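PDB 1C1L: congerin-1 from Conger myriaster, which binds beta-galactosides as a homodimeric galectin, a lectin whose physiological function is not yet known. Local coordinates for residues G21-N26 and G85-I90; I59-T64 and L109-R114; F10-G15 and E118-L123. All blocks are in the same frame, centred on the assembly; numbering follows the deposited sequence.

Contact 1 (G21-N26 and G85-I90); sequences GGFINN and GQYFEI
Two neighbouring antiparallel strands of the five-stranded sheet opposite the one that carries the sugar site meet here, where G22 and F88 form a hydrogen-bonded pair between the non-hydrogen-bonded pairs G21-E89 and F23-Y87. G22 N donates to F88 O at 3.1 Å and F88 N returns a bond to G22 O at 2.9 Å. The straighter bond from I24 N to Q86 O carries the ladder to the strand end, and beyond it G85 N bonds N25 O at 3.0 Å. On the face that bears F23 and Y87, the edge of the Y87 ring, led by CD1, points at the face of F23, an edge-to-face pair with centroids 5.3 Å apart and planes at 64°. With CG swung anti to the backbone N (chi1 175°), the Y87 ring runs beside G22 and G21, and its OH meets E89 OE2 at 2.7 Å on the anti lone pair of that oxygen. On the other face, F88 turns its ring back over the backbone, so that G22 N lies over one ring face; I24 CG1 touches F88 CD1 at 3.7 Å, and I24 CD1 lies alongside Q86 CG. I24 and F88 also meet F31 of the opposing sheet. An antiparallel ladder with one face turned to the opposing sheet, where I24 and F88 pack, is the build of the galectin beta-sandwich.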
ATOM      1  N   GLY A  21       3.504  -7.565   3.645  1.00  9.24           N
ATOM      2  CA  GLY A  21       2.949  -8.758   4.248  1.00  8.48           C
ATOM      3  C   GLY A  21       2.121  -9.488   3.212  1.00  8.26           C
ATOM      4  O   GLY A  21       1.631  -8.886   2.243  1.00  8.31           O
ATOM      5  N   GLY A  22       1.945 -10.780   3.394  1.00  8.14           N
ATOM      6  CA  GLY A  22       1.148 -11.546   2.473  1.00  9.50           C
ATOM      7  C   GLY A  22       1.207 -13.018   2.807  1.00  8.61           C
ATOM      8  O   GLY A  22       1.629 -13.393   3.900  1.00  8.62           O
ATOM      9  N   PHE A  23       0.805 -13.847   1.862  1.00  8.39           N
ATOM     10  CA  PHE A  23       0.767 -15.287   2.071  1.00  9.61           C
ATOM     11  C   PHE A  23       1.561 -15.977   0.988  1.00  8.19           C
ATOM     12  O   PHE A  23       1.414 -15.638  -0.178  1.00  7.67           O
ATOM     13  CB  PHE A  23      -0.673 -15.806   2.020  1.00 12.29           C
ATOM     14  CG  PHE A  23      -1.463 -15.366   3.237  1.00 15.90           C
ATOM     15  CD1 PHE A  23      -1.453 -16.146   4.389  1.00 17.57           C
ATOM     16  CD2 PHE A  23      -2.163 -14.159   3.204  1.00 18.48           C
ATOM     17  CE1 PHE A  23      -2.150 -15.712   5.516  1.00 19.39           C
ATOM     18  CE2 PHE A  23      -2.852 -13.732   4.335  1.00 18.04           C
ATOM     19  CZ  PHE A  23      -2.846 -14.503   5.492  1.00 18.78           C
ATOM     20  N   ILE A  24       2.428 -16.905   1.361  1.00  8.28           N
ATOM     21  CA  ILE A  24       3.181 -17.672   0.385  1.00  7.98           C
ATOM     22  C   ILE A  24       2.243 -18.763  -0.119  1.00  6.89           C
ATOM     23  O   ILE A  24       1.474 -19.332   0.665  1.00  8.74           O
ATOM     24  CB  ILE A  24       4.433 -18.270   1.067  1.00  9.06           C
ATOM     25  CG1 ILE A  24       5.320 -17.149   1.590  1.00  8.41           C
ATOM     26  CG2 ILE A  24       5.230 -19.098   0.078  1.00  8.70           C
ATOM     27  CD1 ILE A  24       6.227 -17.592   2.750  1.00  9.92           C
ATOM     28  N   ASN A  25       2.267 -19.080  -1.399  1.00  7.13           N
ATOM     29  CA  ASN A  25       1.443 -20.149  -1.942  1.00  7.30           C
ATOM     30  C   ASN A  25       1.834 -21.486  -1.347  1.00  8.13           C
ATOM     31  O   ASN A  25       2.923 -21.682  -0.787  1.00  8.72           O
ATOM     32  CB  ASN A  25       1.599 -20.332  -3.438  1.00  9.61           C
ATOM     33  CG  ASN A  25       1.149 -19.167  -4.291  1.00 11.42           C
ATOM     34  OD1 ASN A  25       0.592 -18.184  -3.818  1.00 14.02           O
ATOM     35  ND2 ASN A  25       1.386 -19.183  -5.587  1.00 13.01           N
ATOM     36  N   ASN A  26       0.921 -22.430  -1.426  1.00  7.74           N
ATOM     37  CA  ASN A  26       1.281 -23.813  -1.127  1.00 10.69           C
ATOM     38  C   ASN A  26       2.082 -24.301  -2.320  1.00 10.54           C
ATOM     39  O   ASN A  26       1.993 -23.731  -3.413  1.00 10.86           O
ATOM     40  CB  ASN A  26       0.054 -24.674  -0.968  1.00 12.54           C
ATOM     41  CG  ASN A  26      -0.823 -24.183   0.171  1.00 12.52           C
ATOM     42  OD1 ASN A  26      -2.029 -24.065   0.014  1.00 19.09           O
ATOM     43  ND2 ASN A  26      -0.289 -23.838   1.322  1.00 11.80           N
ATOM     44  N   GLY A  85       2.734 -21.737   2.239  1.00 10.21           N
ATOM     45  CA  GLY A  85       1.393 -21.536   2.759  1.00 11.73           C
ATOM     46  C   GLY A  85       1.273 -20.571   3.936  1.00 13.67           C
ATOM     47  O   GLY A  85       0.163 -20.350   4.433  1.00 16.14           O
ATOM     48  N   GLN A  86       2.363 -19.974   4.412  1.00 12.67           N
ATOM     49  CA  GLN A  86       2.312 -19.130   5.595  1.00 14.61           C
ATOM     50  C   GLN A  86       2.177 -17.653   5.262  1.00 12.41           C
ATOM     51  O   GLN A  86       2.530 -17.172   4.201  1.00 11.15           O
ATOM     52  CB  GLN A  86       3.594 -19.313   6.472  1.00 18.12           C
ATOM     53  CG  GLN A  86       4.847 -18.493   6.060  1.00 26.45           C
ATOM     54  CD  GLN A  86       5.987 -18.257   7.052  1.00 30.12           C
ATOM     55  OE1 GLN A  86       6.775 -19.144   7.342  1.00 33.15           O
ATOM     56  NE2 GLN A  86       6.224 -17.085   7.618  1.00 32.62           N
ATOM     57  N   TYR A  87       1.745 -16.933   6.309  1.00 11.87           N
ATOM     58  CA  TYR A  87       1.716 -15.488   6.269  1.00 12.73           C
ATOM     59  C   TYR A  87       3.167 -15.030   6.480  1.00 13.04           C
ATOM     60  O   TYR A  87       3.878 -15.632   7.287  1.00 14.98           O
ATOM     61  CB  TYR A  87       0.852 -14.959   7.435  1.00 14.66           C
ATOM     62  CG  TYR A  87       0.882 -13.439   7.507  1.00 15.30           C
ATOM     63  CD1 TYR A  87       0.185 -12.702   6.557  1.00 14.91           C
ATOM     64  CD2 TYR A  87       1.646 -12.797   8.487  1.00 15.16           C
ATOM     65  CE1 TYR A  87       0.251 -11.317   6.573  1.00 16.53           C
ATOM     66  CE2 TYR A  87       1.712 -11.406   8.505  1.00 15.20           C
ATOM     67  CZ  TYR A  87       1.010 -10.683   7.542  1.00 16.97           C
ATOM     68  OH  TYR A  87       1.042  -9.307   7.537  1.00 20.41           O
ATOM     69  N   PHE A  88       3.673 -13.993   5.809  1.00 12.19           N
ATOM     70  CA  PHE A  88       5.014 -13.483   6.039  1.00 11.92           C
ATOM     71  C   PHE A  88       4.924 -11.964   6.128  1.00 10.70           C
ATOM     72  O   PHE A  88       3.974 -11.350   5.625  1.00 10.35           O
ATOM     73  CB  PHE A  88       5.980 -13.851   4.874  1.00 11.72           C
ATOM     74  CG  PHE A  88       5.664 -13.150   3.558  1.00 10.97           C
ATOM     75  CD1 PHE A  88       4.706 -13.694   2.700  1.00  9.78           C
ATOM     76  CD2 PHE A  88       6.278 -11.925   3.241  1.00 10.63           C
ATOM     77  CE1 PHE A  88       4.354 -13.013   1.537  1.00 11.02           C
ATOM     78  CE2 PHE A  88       5.918 -11.250   2.080  1.00 10.95           C
ATOM     79  CZ  PHE A  88       4.952 -11.791   1.228  1.00 10.59           C
ATOM     80  N   GLU A  89       5.932 -11.369   6.753  1.00 10.80           N
ATOM     81  CA  GLU A  89       6.139  -9.928   6.745  1.00 10.40           C
ATOM     82  C   GLU A  89       7.632  -9.704   6.630  1.00  9.54           C
ATOM     83  O   GLU A  89       8.432 -10.396   7.295  1.00 10.56           O
ATOM     84  CB  GLU A  89       5.746  -9.214   8.015  1.00 12.41           C
ATOM     85  CG  GLU A  89       4.267  -8.942   8.057  1.00 15.96           C
ATOM     86  CD  GLU A  89       3.732  -8.295   9.325  1.00 19.84           C
ATOM     87  OE1 GLU A  89       4.504  -7.865  10.181  1.00 22.11           O
ATOM     88  OE2 GLU A  89       2.519  -8.216   9.460  1.00 21.49           O
ATOM     89  N   ILE A  90       8.009  -8.777   5.772  1.00  8.72           N
ATOM     90  CA  ILE A  90       9.391  -8.382   5.615  1.00  9.71           C
ATOM     91  C   ILE A  90       9.411  -6.855   5.673  1.00  9.74           C
ATOM     92  O   ILE A  90       8.639  -6.190   4.974  1.00  8.45           O
ATOM     93  CB  ILE A  90       9.936  -8.904   4.259  1.00 10.16           C
ATOM     94  CG1 ILE A  90       9.911 -10.428   4.199  1.00 10.26           C
ATOM     95  CG2 ILE A  90      11.362  -8.385   4.101  1.00 10.81           C
ATOM     96  CD1 ILE A  90      10.098 -10.928   2.754  1.00 11.31           C
TER

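Contact 2 (I59-T64 and L109-R114); sequences IVMNST and LEFPNR. With GAL (beta-D-galactopyranose), chain B.
R114 reaches back to N62 and S63 with its chain extended from CG to NE (chi2 175°, chi3 169°). Beyond CB and CG, CD comes beside S63 OG at 3.2 Å; the guanidinium then passes under F111 CZ, which sits 3.4 Å above its plane, over its centre. At the tip NH1 grips two acceptors, both in the guanidinium plane: S63 OG at 3.0 Å in a nearly straight bond (172°), and N62 OD1 at 3.0 Å in the carbonyl plane. NH2 bonds to T73 O, and S63 OG also pairs with Y115 OH. N62 OD1 takes a further bond from S63 N, so two donors hold the amide in place while ND2, at its other end, donates to galactose O6 at 2.9 Å and also bonds E72 O. R114 thus acts as a second-shell residue, consistent with fixing the rotation of the N62 amide that faces the sugar. Deeper in, M61 CB packs on F111 CD1 at 3.6 Å and its sulfur stands obliquely off that ring, a Met-aromatic contact; I59 and L109 meet tip to tip, CD1 to CD1. The apolar pairs join the two sheets of the sandwich, and the polar end backs the galactose pocket of the galectin carbohydrate-recognition domain.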
ATOM      1  N   ILE A  59      17.947 -17.801  -0.024  1.00  7.14           N
ATOM      2  CA  ILE A  59      17.574 -16.411  -0.267  1.00  8.60           C
ATOM      3  C   ILE A  59      18.640 -15.907  -1.224  1.00  8.54           C
ATOM      4  O   ILE A  59      19.846 -16.075  -0.981  1.00  9.30           O
ATOM      5  CB  ILE A  59      17.633 -15.545   1.020  1.00  9.88           C
ATOM      6  CG1 ILE A  59      16.608 -16.003   2.045  1.00 11.05           C
ATOM      7  CG2 ILE A  59      17.362 -14.078   0.643  1.00 11.14           C
ATOM      8  CD1 ILE A  59      16.889 -15.411   3.441  1.00 11.31           C
ATOM      9  N   VAL A  60      18.203 -15.290  -2.309  1.00  7.34           N
ATOM     10  CA  VAL A  60      19.073 -14.693  -3.295  1.00  7.81           C
ATOM     11  C   VAL A  60      18.692 -13.220  -3.368  1.00  8.52           C
ATOM     12  O   VAL A  60      17.518 -12.884  -3.559  1.00  9.74           O
ATOM     13  CB  VAL A  60      18.873 -15.343  -4.679  1.00  8.12           C
ATOM     14  CG1 VAL A  60      19.721 -14.630  -5.724  1.00 10.25           C
ATOM     15  CG2 VAL A  60      19.274 -16.814  -4.622  1.00  8.89           C
ATOM     16  N   MET A  61      19.669 -12.348  -3.255  1.00  7.28           N
ATOM     17  CA  MET A  61      19.489 -10.911  -3.360  1.00  8.25           C
ATOM     18  C   MET A  61      20.312 -10.405  -4.530  1.00  7.69           C
ATOM     19  O   MET A  61      21.458 -10.831  -4.748  1.00  6.85           O
ATOM     20  CB  MET A  61      19.958 -10.226  -2.095  1.00  9.34           C
ATOM     21  CG  MET A  61      19.089 -10.589  -0.909  1.00 11.18           C
ATOM     22  SD  MET A  61      19.727  -9.852   0.608  1.00 17.47           S
ATOM     23  CE  MET A  61      20.879 -11.121   1.045  1.00 16.78           C
ATOM     24  N   ASN A  62      19.725  -9.499  -5.300  1.00  5.99           N
ATOM     25  CA  ASN A  62      20.412  -8.934  -6.434  1.00  5.88           C
ATOM     26  C   ASN A  62      19.721  -7.633  -6.823  1.00  7.41           C
ATOM     27  O   ASN A  62      18.745  -7.233  -6.168  1.00  6.63           O
ATOM     28  CB  ASN A  62      20.365  -9.931  -7.581  1.00  5.38           C
ATOM     29  CG  ASN A  62      21.546  -9.786  -8.531  1.00  6.89           C
ATOM     30  OD1 ASN A  62      22.289  -8.803  -8.523  1.00  6.45           O
ATOM     31  ND2 ASN A  62      21.744 -10.749  -9.419  1.00  6.70           N
ATOM     32  N   SER A  63      20.207  -6.995  -7.874  1.00  6.98           N
ATOM     33  CA  SER A  63      19.650  -5.800  -8.470  1.00  6.34           C
ATOM     34  C   SER A  63      19.821  -5.927  -9.984  1.00  7.49           C
ATOM     35  O   SER A  63      20.506  -6.835 -10.492  1.00  7.23           O
ATOM     36  CB  SER A  63      20.409  -4.595  -7.930  1.00  6.44           C
ATOM     37  OG  SER A  63      21.774  -4.603  -8.318  1.00  6.95           O
ATOM     38  N   THR A  64      19.165  -5.035 -10.726  1.00  5.83           N
ATOM     39  CA  THR A  64      19.285  -4.992 -12.165  1.00  6.03           C
ATOM     40  C   THR A  64      18.889  -3.603 -12.645  1.00  7.58           C
ATOM     41  O   THR A  64      17.980  -2.961 -12.103  1.00  8.09           O
ATOM     42  CB  THR A  64      18.377  -6.056 -12.849  1.00  6.80           C
ATOM     43  OG1 THR A  64      18.654  -5.891 -14.238  1.00  7.50           O
ATOM     44  CG2 THR A  64      16.884  -5.955 -12.536  1.00  5.15           C
ATOM     45  N   LEU A 109      19.162  -9.031   7.242  1.00 14.46           N
ATOM     46  CA  LEU A 109      20.169  -9.106   6.192  1.00 13.65           C
ATOM     47  C   LEU A 109      20.490  -7.697   5.729  1.00 13.33           C
ATOM     48  O   LEU A 109      19.726  -6.766   5.992  1.00 11.70           O
ATOM     49  CB  LEU A 109      19.657  -9.930   5.006  1.00 12.66           C
ATOM     50  CG  LEU A 109      19.255 -11.379   5.284  1.00 13.26           C
ATOM     51  CD1 LEU A 109      18.496 -11.990   4.123  1.00 15.37           C
ATOM     52  CD2 LEU A 109      20.520 -12.156   5.579  1.00 15.44           C
ATOM     53  N   GLU A 110      21.635  -7.474   5.097  1.00 12.27           N
ATOM     54  CA  GLU A 110      21.994  -6.187   4.531  1.00 12.73           C
ATOM     55  C   GLU A 110      22.344  -6.456   3.095  1.00 12.67           C
ATOM     56  O   GLU A 110      22.755  -7.570   2.761  1.00 12.42           O
ATOM     57  CB  GLU A 110      23.212  -5.590   5.160  1.00 14.78           C
ATOM     58  CG  GLU A 110      22.924  -5.128   6.566  1.00 19.13           C
ATOM     59  CD  GLU A 110      24.143  -4.700   7.366  1.00 22.28           C
ATOM     60  OE1 GLU A 110      25.260  -4.686   6.850  1.00 24.82           O
ATOM     61  OE2 GLU A 110      23.966  -4.377   8.534  1.00 24.45           O
ATOM     62  N   PHE A 111      22.187  -5.444   2.265  1.00 11.60           N
ATOM     63  CA  PHE A 111      22.519  -5.566   0.858  1.00 11.03           C
ATOM     64  C   PHE A 111      22.989  -4.186   0.421  1.00 11.03           C
ATOM     65  O   PHE A 111      22.438  -3.207   0.935  1.00 10.70           O
ATOM     66  CB  PHE A 111      21.275  -5.992   0.065  1.00 10.96           C
ATOM     67  CG  PHE A 111      21.543  -6.247  -1.414  1.00 10.54           C
ATOM     68  CD1 PHE A 111      22.221  -7.397  -1.822  1.00 10.13           C
ATOM     69  CD2 PHE A 111      21.105  -5.324  -2.363  1.00 10.92           C
ATOM     70  CE1 PHE A 111      22.465  -7.614  -3.183  1.00  9.24           C
ATOM     71  CE2 PHE A 111      21.353  -5.548  -3.719  1.00 10.53           C
ATOM     72  CZ  PHE A 111      22.032  -6.691  -4.127  1.00  9.52           C
ATOM     73  N   PRO A 112      23.976  -3.984  -0.456  1.00 11.12           N
ATOM     74  CA  PRO A 112      24.399  -2.658  -0.858  1.00 11.08           C
ATOM     75  C   PRO A 112      23.315  -1.888  -1.589  1.00 10.89           C
ATOM     76  O   PRO A 112      22.485  -2.447  -2.306  1.00  9.42           O
ATOM     77  CB  PRO A 112      25.637  -2.881  -1.706  1.00 12.20           C
ATOM     78  CG  PRO A 112      25.520  -4.309  -2.171  1.00 13.63           C
ATOM     79  CD  PRO A 112      24.859  -5.012  -0.997  1.00 11.17           C
ATOM     80  N   ASN A 113      23.335  -0.579  -1.397  1.00 10.28           N
ATOM     81  CA  ASN A 113      22.477   0.309  -2.157  1.00  9.03           C
ATOM     82  C   ASN A 113      23.386   0.650  -3.327  1.00  8.67           C
ATOM     83  O   ASN A 113      24.120   1.643  -3.366  1.00  9.84           O
ATOM     84  CB  ASN A 113      22.132   1.558  -1.346  1.00  9.65           C
ATOM     85  CG  ASN A 113      21.217   2.548  -2.050  1.00  9.83           C
ATOM     86  OD1 ASN A 113      21.039   2.516  -3.274  1.00  9.63           O
ATOM     87  ND2 ASN A 113      20.579   3.467  -1.346  1.00 10.99           N
ATOM     88  N   ARG A 114      23.360  -0.212  -4.333  1.00  8.93           N
ATOM     89  CA  ARG A 114      24.239  -0.107  -5.492  1.00  8.94           C
ATOM     90  C   ARG A 114      24.128   1.162  -6.317  1.00  9.20           C
ATOM     91  O   ARG A 114      25.117   1.687  -6.834  1.00 10.61           O
ATOM     92  CB  ARG A 114      23.989  -1.326  -6.374  1.00  7.76           C
ATOM     93  CG  ARG A 114      24.518  -2.570  -5.680  1.00  8.47           C
ATOM     94  CD  ARG A 114      24.196  -3.833  -6.451  1.00  8.53           C
ATOM     95  NE  ARG A 114      24.931  -4.968  -5.915  1.00  8.34           N
ATOM     96  CZ  ARG A 114      24.707  -6.230  -6.299  1.00  7.88           C
ATOM     97  NH1 ARG A 114      23.757  -6.569  -7.169  1.00  6.91           N
ATOM     98  NH2 ARG A 114      25.450  -7.183  -5.747  1.00  7.77           N
TER
HETATM   99  C1  GAL B   2      18.091 -15.541 -11.858  1.00  9.28           C
HETATM  100  C2  GAL B   2      16.573 -15.682 -11.969  1.00  8.00           C
HETATM  101  C3  GAL B   2      15.894 -14.319 -11.824  1.00  7.43           C
HETATM  102  C4  GAL B   2      16.380 -13.599 -10.553  1.00  6.15           C
HETATM  103  C5  GAL B   2      17.903 -13.582 -10.513  1.00  7.37           C
HETATM  104  C6  GAL B   2      18.435 -12.974  -9.233  1.00  5.80           C
HETATM  105  O2  GAL B   2      16.254 -16.241 -13.237  1.00  8.83           O
HETATM  106  O3  GAL B   2      14.489 -14.512 -11.772  1.00  7.71           O
HETATM  107  O4  GAL B   2      15.864 -14.280  -9.420  1.00  4.59           O
HETATM  108  O5  GAL B   2      18.436 -14.924 -10.623  1.00  7.19           O
HETATM  109  O6  GAL B   2      19.840 -12.923  -9.255  1.00  8.41           O

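Contact 3 (F10-G15 and E118-L123); sequences FDFTVG and EFLPFL
F12 and L120 make the close, buried part of this contact, while V14 and E118 at its other end are held more loosely and face solvent. L120 N donates to F12 O at 3.2 Å, and the same oxygen accepts from Y94 OH. The F12 and L120 side chains lie side by side, F12 CE2 touching L120 CD1 at 3.9 Å. A water takes the N-H of F12 at 2.7 Å from its N and lies 2.8 Å from L120 O, linking the two backbones beside the direct bond. F119, its CG anti to the backbone N (chi1 173°), brings its ring edge to 10-15: T13 CG2 meets CD1 at the ring edge at 3.6 Å, and D11 CA lies near the ring plane by CE1. At the outer end the bond from V14 N to E118 O is weak, at 3.4 Å, and a second water bridges the same two atoms; V14 CG2 brushes E118 CA. The loop between strands 5-7 and 18-24 is thereby bridged to the chain entering strand 122-127. F12 packs on L92 and L136 and L120 on V35, between the two sheets, while D11 OD1 bonds G4 N of the second subunit, and F122 and L123 pair in parallel with a strand of that subunit.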
ATOM      1  N   PHE A  10       2.688   7.473   0.565  1.00 12.49           N
ATOM      2  CA  PHE A  10       3.825   6.654   0.929  1.00 13.04           C
ATOM      3  C   PHE A  10       5.089   7.027   0.169  1.00 13.44           C
ATOM      4  O   PHE A  10       5.239   6.676  -0.997  1.00 14.76           O
ATOM      5  CB  PHE A  10       3.490   5.167   0.694  1.00 11.96           C
ATOM      6  CG  PHE A  10       2.604   4.474   1.731  1.00 12.40           C
ATOM      7  CD1 PHE A  10       2.134   5.134   2.877  1.00 12.39           C
ATOM      8  CD2 PHE A  10       2.275   3.131   1.542  1.00 12.58           C
ATOM      9  CE1 PHE A  10       1.353   4.454   3.805  1.00 13.02           C
ATOM     10  CE2 PHE A  10       1.496   2.459   2.481  1.00 13.92           C
ATOM     11  CZ  PHE A  10       1.038   3.119   3.609  1.00 13.43           C
ATOM     12  N   ASP A  11       5.976   7.806   0.770  1.00 14.58           N
ATOM     13  CA  ASP A  11       7.253   8.126   0.157  1.00 16.69           C
ATOM     14  C   ASP A  11       8.275   7.270   0.855  1.00 15.78           C
ATOM     15  O   ASP A  11       8.670   7.532   1.995  1.00 15.03           O
ATOM     16  CB  ASP A  11       7.669   9.574   0.353  1.00 20.36           C
ATOM     17  CG  ASP A  11       6.787  10.597  -0.316  1.00 24.45           C
ATOM     18  OD1 ASP A  11       6.284  10.334  -1.397  1.00 26.61           O
ATOM     19  OD2 ASP A  11       6.603  11.668   0.252  1.00 28.55           O
ATOM     20  N   PHE A  12       8.711   6.210   0.202  1.00 15.30           N
ATOM     21  CA  PHE A  12       9.692   5.330   0.796  1.00 14.05           C
ATOM     22  C   PHE A  12      11.053   5.966   0.558  1.00 13.02           C
ATOM     23  O   PHE A  12      11.704   5.755  -0.468  1.00 13.20           O
ATOM     24  CB  PHE A  12       9.566   3.937   0.143  1.00 14.21           C
ATOM     25  CG  PHE A  12      10.478   2.886   0.765  1.00 13.66           C
ATOM     26  CD1 PHE A  12      10.824   2.961   2.114  1.00 12.37           C
ATOM     27  CD2 PHE A  12      10.982   1.851  -0.022  1.00 14.82           C
ATOM     28  CE1 PHE A  12      11.670   2.014   2.684  1.00 11.84           C
ATOM     29  CE2 PHE A  12      11.829   0.901   0.552  1.00 13.58           C
ATOM     30  CZ  PHE A  12      12.174   0.980   1.901  1.00 12.90           C
ATOM     31  N   THR A  13      11.424   6.834   1.491  1.00 12.95           N
ATOM     32  CA  THR A  13      12.692   7.550   1.425  1.00 13.58           C
ATOM     33  C   THR A  13      13.627   6.985   2.476  1.00 13.83           C
ATOM     34  O   THR A  13      13.207   6.154   3.298  1.00 14.30           O
ATOM     35  CB  THR A  13      12.473   9.063   1.689  1.00 13.43           C
ATOM     36  OG1 THR A  13      11.800   9.190   2.942  1.00 15.15           O
ATOM     37  CG2 THR A  13      11.656   9.719   0.582  1.00 13.77           C
ATOM     38  N   VAL A  14      14.886   7.437   2.503  1.00 15.49           N
ATOM     39  CA  VAL A  14      15.819   7.028   3.534  1.00 16.03           C
ATOM     40  C   VAL A  14      15.231   7.293   4.922  1.00 17.31           C
ATOM     41  O   VAL A  14      14.664   8.355   5.194  1.00 18.15           O
ATOM     42  CB  VAL A  14      17.138   7.812   3.325  1.00 16.46           C
ATOM     43  CG1 VAL A  14      18.018   7.723   4.570  1.00 18.29           C
ATOM     44  CG2 VAL A  14      17.874   7.235   2.121  1.00 16.09           C
ATOM     45  N   GLY A  15      15.313   6.269   5.767  1.00 17.73           N
ATOM     46  CA  GLY A  15      14.860   6.352   7.143  1.00 19.20           C
ATOM     47  C   GLY A  15      13.441   5.841   7.366  1.00 20.59           C
ATOM     48  O   GLY A  15      13.050   5.679   8.516  1.00 23.28           O
ATOM     49  N   GLU A 118      17.868   7.415  -2.923  1.00 14.49           N
ATOM     50  CA  GLU A 118      17.336   8.023  -1.721  1.00 16.07           C
ATOM     51  C   GLU A 118      15.816   8.036  -1.694  1.00 15.62           C
ATOM     52  O   GLU A 118      15.219   8.493  -0.716  1.00 16.66           O
ATOM     53  CB  GLU A 118      17.849   9.445  -1.606  1.00 18.25           C
ATOM     54  CG  GLU A 118      19.314   9.386  -1.214  1.00 23.24           C
ATOM     55  CD  GLU A 118      20.012  10.721  -1.119  1.00 26.66           C
ATOM     56  OE1 GLU A 118      19.964  11.500  -2.070  1.00 29.05           O
ATOM     57  OE2 GLU A 118      20.616  10.962  -0.082  1.00 28.97           O
ATOM     58  N   PHE A 119      15.191   7.546  -2.760  1.00 14.42           N
ATOM     59  CA  PHE A 119      13.748   7.471  -2.885  1.00 13.82           C
ATOM     60  C   PHE A 119      13.470   6.294  -3.824  1.00 12.54           C
ATOM     61  O   PHE A 119      14.180   6.151  -4.835  1.00 13.04           O
ATOM     62  CB  PHE A 119      13.201   8.782  -3.480  1.00 14.31           C
ATOM     63  CG  PHE A 119      11.714   8.689  -3.779  1.00 15.66           C
ATOM     64  CD1 PHE A 119      10.804   8.514  -2.734  1.00 15.32           C
ATOM     65  CD2 PHE A 119      11.270   8.698  -5.103  1.00 14.82           C
ATOM     66  CE1 PHE A 119       9.459   8.334  -3.020  1.00 18.00           C
ATOM     67  CE2 PHE A 119       9.919   8.515  -5.379  1.00 17.58           C
ATOM     68  CZ  PHE A 119       9.015   8.333  -4.338  1.00 17.17           C
ATOM     69  N   LEU A 120      12.491   5.440  -3.520  1.00 10.56           N
ATOM     70  CA  LEU A 120      12.152   4.299  -4.369  1.00 10.01           C
ATOM     71  C   LEU A 120      10.655   4.318  -4.663  1.00  8.73           C
ATOM     72  O   LEU A 120       9.859   4.104  -3.742  1.00 10.05           O
ATOM     73  CB  LEU A 120      12.479   2.974  -3.698  1.00 10.81           C
ATOM     74  CG  LEU A 120      13.948   2.715  -3.397  1.00 11.97           C
ATOM     75  CD1 LEU A 120      14.069   1.469  -2.553  1.00 13.81           C
ATOM     76  CD2 LEU A 120      14.723   2.519  -4.686  1.00 12.73           C
ATOM     77  N   PRO A 121      10.216   4.607  -5.889  1.00  8.89           N
ATOM     78  CA  PRO A 121       8.805   4.770  -6.252  1.00  9.58           C
ATOM     79  C   PRO A 121       8.007   3.511  -6.544  1.00  9.65           C
ATOM     80  O   PRO A 121       6.785   3.574  -6.690  1.00  8.24           O
ATOM     81  CB  PRO A 121       8.862   5.690  -7.439  1.00  9.97           C
ATOM     82  CG  PRO A 121      10.083   5.173  -8.157  1.00 11.10           C
ATOM     83  CD  PRO A 121      11.064   5.007  -7.012  1.00  8.95           C
ATOM     84  N   PHE A 122       8.663   2.362  -6.674  1.00  9.15           N
ATOM     85  CA  PHE A 122       7.995   1.166  -7.140  1.00  8.81           C
ATOM     86  C   PHE A 122       8.222  -0.056  -6.257  1.00  7.98           C
ATOM     87  O   PHE A 122       9.340  -0.321  -5.794  1.00  6.93           O
ATOM     88  CB  PHE A 122       8.483   0.919  -8.568  1.00 10.03           C
ATOM     89  CG  PHE A 122       7.976  -0.352  -9.222  1.00 11.19           C
ATOM     90  CD1 PHE A 122       6.779  -0.325  -9.935  1.00 11.46           C
ATOM     91  CD2 PHE A 122       8.701  -1.544  -9.098  1.00 11.84           C
ATOM     92  CE1 PHE A 122       6.304  -1.497 -10.528  1.00 13.25           C
ATOM     93  CE2 PHE A 122       8.218  -2.710  -9.689  1.00 13.00           C
ATOM     94  CZ  PHE A 122       7.023  -2.681 -10.402  1.00 12.58           C
ATOM     95  N   LEU A 123       7.132  -0.802  -6.098  1.00  7.43           N
ATOM     96  CA  LEU A 123       7.144  -2.041  -5.337  1.00  7.90           C
ATOM     97  C   LEU A 123       6.346  -3.116  -6.062  1.00  8.32           C
ATOM     98  O   LEU A 123       5.232  -2.857  -6.542  1.00  7.92           O
ATOM     99  CB  LEU A 123       6.526  -1.816  -3.944  1.00  8.52           C
ATOM    100  CG  LEU A 123       6.184  -3.047  -3.065  1.00 10.16           C
ATOM    101  CD1 LEU A 123       7.454  -3.728  -2.608  1.00 10.78           C
ATOM    102  CD2 LEU A 123       5.350  -2.621  -1.878  1.00 10.08           C
TER
HETATM  103  O   HOH W   1       7.896   5.626  -2.356  1.00 11.59           O
HETATM  104  O   HOH W   2      16.169  10.196   1.349  1.00 37.83           O

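Contacts 1 and 2 share the sheet that holds strands 18-24, 87-94 and 108-112. Contact 1 joins two adjacent strands within it, whereas contact 2 spans from its edge strand 108-112 to strand 55-64 of the opposing sheet. Their centres are 21 Å apart, on opposite sides of the chain's centre, and of the three only contact 2 touches galactose. Contact 3, centred about 16 Å from contact 2 and 23 Å from contact 1, lies where the second subunit adjoins. Only residues 115-117 separate 109-114 from 118-123, so the chain leaving the back of the sugar pocket soon reaches the dimer interface.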